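Local coordinates for protein antitoxin RnlB (PDB 6Y2P) that serves as the labile antitoxin of an Escherichia coli type II toxin-antitoxin system, inhibiting the endonuclease activity of its cognate toxin RnlA, at residues 48-53 against 64-69. Numbering follows the deposited sequence.
Sequences ILFDLL and VTLEMK
I48 and L66 bond to each other twice, as do F50 and V64, making two antiparallel hydrogen-bonded pairs on either side of the non-hydrogen-bonded pair L49–T65. I48 N reaches L66 O at 2.9 Å, and F50 N reaches V64 O at 2.8 Å; L66 N and V64 N return the bonds to I48 O and F50 O. I48 O also takes a CA-H contact from T65 CA at 3.2 Å.

I48 can be followed outward from the backbone: CB lies against L66 O, CG1 passes between that oxygen and M68 CE, and CD1 ends on the M68 methyl, 3.6 Å from CE, with SD slightly farther. M68 has CG anti to its backbone N (chi1 -175°), and a bend at chi3 brings CE round to I48. On the same face L66 CD1 meets the F50 ring at CD1 and CE1, the two side chains crossing at about a right angle, while V64 O lies at the ring edge, in its plane. Farther along, L52 CD1 approaches V64 CG2 at 4.3 Å. D51 OD1 accepts from L53 N, an Asx turn at the start of helix 53-56, and forms a salt bridge with R62.

These are neighbouring strands of a mixed five-stranded sheet: 46-51 also pairs in parallel with 13-19, and 63-69 pairs antiparallel with 72-81, where K79 O binds T65 OG1. Helix 88-99 packs on the L49 face through I90, whereas L66, on the opposite face, and L52, just past the strand end, touch apolar side chains of another protein's chain.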
ATOM      1  N   ILE C  48      12.962 -35.233  -6.233  1.00 97.01           N
ATOM      2  CA  ILE C  48      11.842 -34.943  -7.103  1.00 84.58           C
ATOM      3  C   ILE C  48      11.864 -33.453  -7.357  1.00 83.98           C
ATOM      4  O   ILE C  48      11.943 -32.660  -6.410  1.00 90.72           O
ATOM      5  CB  ILE C  48      10.513 -35.369  -6.454  1.00 92.31           C
ATOM      6  CG1 ILE C  48      10.574 -36.834  -6.043  1.00109.20           C
ATOM      7  CG2 ILE C  48       9.332 -35.146  -7.385  1.00 79.56           C
ATOM      8  CD1 ILE C  48       9.213 -37.438  -5.844  1.00112.76           C
ATOM      9  N   LEU C  49      11.843 -33.073  -8.622  1.00 87.76           N
ATOM     10  CA  LEU C  49      11.660 -31.684  -9.013  1.00 85.79           C
ATOM     11  C   LEU C  49      10.186 -31.409  -9.310  1.00 87.74           C
ATOM     12  O   LEU C  49       9.552 -32.156 -10.060  1.00 98.10           O
ATOM     13  CB  LEU C  49      12.521 -31.372 -10.232  1.00 82.04           C
ATOM     14  CG  LEU C  49      12.242 -30.015 -10.871  1.00 78.36           C
ATOM     15  CD1 LEU C  49      12.525 -28.956  -9.845  1.00 79.18           C
ATOM     16  CD2 LEU C  49      13.110 -29.849 -12.137  1.00 78.76           C
ATOM     17  N   PHE C  50       9.655 -30.333  -8.737  1.00 83.20           N
ATOM     18  CA  PHE C  50       8.298 -29.842  -8.958  1.00 74.91           C
ATOM     19  C   PHE C  50       8.377 -28.518  -9.717  1.00 75.25           C
ATOM     20  O   PHE C  50       9.079 -27.587  -9.278  1.00 77.74           O
ATOM     21  CB  PHE C  50       7.564 -29.579  -7.632  1.00 72.04           C
ATOM     22  CG  PHE C  50       6.988 -30.791  -6.984  1.00 73.52           C
ATOM     23  CD1 PHE C  50       7.751 -31.550  -6.112  1.00 77.70           C
ATOM     24  CD2 PHE C  50       5.669 -31.146  -7.203  1.00 74.96           C
ATOM     25  CE1 PHE C  50       7.219 -32.662  -5.493  1.00 82.76           C
ATOM     26  CE2 PHE C  50       5.117 -32.267  -6.600  1.00 77.56           C
ATOM     27  CZ  PHE C  50       5.893 -33.032  -5.747  1.00 86.99           C
ATOM     28  N   ASP C  51       7.641 -28.424 -10.823  1.00 64.74           N
ATOM     29  CA  ASP C  51       7.409 -27.156 -11.519  1.00 67.66           C
ATOM     30  C   ASP C  51       6.026 -26.610 -11.140  1.00 74.51           C
ATOM     31  O   ASP C  51       5.002 -27.191 -11.502  1.00 87.96           O
ATOM     32  CB  ASP C  51       7.516 -27.347 -13.031  1.00 72.95           C
ATOM     33  CG  ASP C  51       7.149 -26.095 -13.808  1.00 75.01           C
ATOM     34  OD1 ASP C  51       6.877 -25.039 -13.183  1.00 71.10           O
ATOM     35  OD2 ASP C  51       7.169 -26.151 -15.045  1.00 76.27           O
ATOM     36  N   LEU C  52       5.976 -25.487 -10.427  1.00 67.76           N
ATOM     37  CA  LEU C  52       4.689 -25.009  -9.944  1.00 62.11           C
ATOM     38  C   LEU C  52       4.140 -23.824 -10.737  1.00 67.39           C
ATOM     39  O   LEU C  52       3.247 -23.106 -10.230  1.00 57.26           O
ATOM     40  CB  LEU C  52       4.798 -24.657  -8.464  1.00 55.82           C
ATOM     41  CG  LEU C  52       5.493 -25.684  -7.552  1.00 61.71           C
ATOM     42  CD1 LEU C  52       5.695 -25.134  -6.125  1.00 58.94           C
ATOM     43  CD2 LEU C  52       4.682 -26.966  -7.472  1.00 67.21           C
ATOM     44  N   LEU C  53       4.582 -23.662 -11.995  1.00 63.10           N
ATOM     45  CA  LEU C  53       4.280 -22.454 -12.771  1.00 63.12           C
ATOM     46  C   LEU C  53       2.788 -22.121 -12.768  1.00 69.15           C
ATOM     47  O   LEU C  53       2.400 -20.972 -12.516  1.00 72.77           O
ATOM     48  CB  LEU C  53       4.768 -22.607 -14.208  1.00 64.71           C
ATOM     49  CG  LEU C  53       4.279 -21.467 -15.111  1.00 60.60           C
ATOM     50  CD1 LEU C  53       5.011 -20.224 -14.699  1.00 59.80           C
ATOM     51  CD2 LEU C  53       4.414 -21.719 -16.617  1.00 63.76           C
ATOM     52  N   VAL C  64      10.793 -26.259  -7.224  1.00 75.66           N
ATOM     53  CA  VAL C  64      11.126 -26.718  -5.879  1.00 69.08           C
ATOM     54  C   VAL C  64      11.489 -28.194  -5.914  1.00 74.67           C
ATOM     55  O   VAL C  64      10.787 -28.990  -6.548  1.00 80.60           O
ATOM     56  CB  VAL C  64       9.936 -26.479  -4.927  1.00 66.78           C
ATOM     57  CG1 VAL C  64      10.159 -27.158  -3.602  1.00 63.64           C
ATOM     58  CG2 VAL C  64       9.721 -25.001  -4.731  1.00 59.83           C
ATOM     59  N   THR C  65      12.565 -28.570  -5.217  1.00 74.52           N
ATOM     60  CA  THR C  65      12.925 -29.970  -4.998  1.00 79.85           C
ATOM     61  C   THR C  65      12.460 -30.471  -3.639  1.00 83.46           C
ATOM     62  O   THR C  65      12.370 -29.722  -2.671  1.00 84.53           O
ATOM     63  CB  THR C  65      14.425 -30.228  -5.063  1.00 93.67           C
ATOM     64  OG1 THR C  65      15.096 -29.434  -4.053  1.00 99.89           O
ATOM     65  CG2 THR C  65      14.972 -29.898  -6.407  1.00101.32           C
ATOM     66  N   LEU C  66      12.132 -31.755  -3.600  1.00 88.11           N
ATOM     67  CA  LEU C  66      11.897 -32.456  -2.345  1.00 86.95           C
ATOM     68  C   LEU C  66      12.485 -33.857  -2.437  1.00 91.48           C
ATOM     69  O   LEU C  66      12.445 -34.498  -3.495  1.00 87.00           O
ATOM     70  CB  LEU C  66      10.409 -32.550  -1.999  1.00 80.73           C
ATOM     71  CG  LEU C  66       9.705 -31.213  -1.807  1.00 79.02           C
ATOM     72  CD1 LEU C  66       8.986 -30.859  -3.071  1.00 80.04           C
ATOM     73  CD2 LEU C  66       8.766 -31.285  -0.647  1.00 80.87           C
ATOM     74  N   GLU C  67      13.012 -34.335  -1.311  1.00 93.95           N
ATOM     75  CA  GLU C  67      13.537 -35.687  -1.220  1.00 93.28           C
ATOM     76  C   GLU C  67      12.411 -36.704  -1.086  1.00 94.65           C
ATOM     77  O   GLU C  67      11.334 -36.408  -0.549  1.00 88.62           O
ATOM     78  CB  GLU C  67      14.491 -35.798  -0.040  1.00 96.04           C
ATOM     79  CG  GLU C  67      15.832 -35.161  -0.329  1.00106.79           C
ATOM     80  CD  GLU C  67      16.699 -34.984   0.899  1.00114.17           C
ATOM     81  OE1 GLU C  67      16.840 -35.946   1.699  1.00117.91           O
ATOM     82  OE2 GLU C  67      17.259 -33.873   1.042  1.00115.10           O
ATOM     83  N   MET C  68      12.669 -37.918  -1.569  1.00 94.57           N
ATOM     84  CA  MET C  68      11.735 -39.019  -1.422  1.00 93.68           C
ATOM     85  C   MET C  68      12.501 -40.216  -0.883  1.00100.22           C
ATOM     86  O   MET C  68      13.453 -40.682  -1.518  1.00113.75           O
ATOM     87  CB  MET C  68      11.051 -39.363  -2.752  1.00102.08           C
ATOM     88  CG  MET C  68       9.974 -40.436  -2.598  1.00112.85           C
ATOM     89  SD  MET C  68       9.043 -40.880  -4.090  1.00124.42           S
ATOM     90  CE  MET C  68      10.296 -40.806  -5.338  1.00121.42           C
ATOM     91  N   LYS C  69      12.074 -40.720   0.274  1.00123.19           N
ATOM     92  CA  LYS C  69      12.727 -41.840   0.943  1.00128.38           C
ATOM     93  C   LYS C  69      11.708 -42.960   1.118  1.00128.28           C
ATOM     94  O   LYS C  69      10.601 -42.724   1.619  1.00127.62           O
ATOM     95  CB  LYS C  69      13.331 -41.427   2.295  1.00122.74           C
TER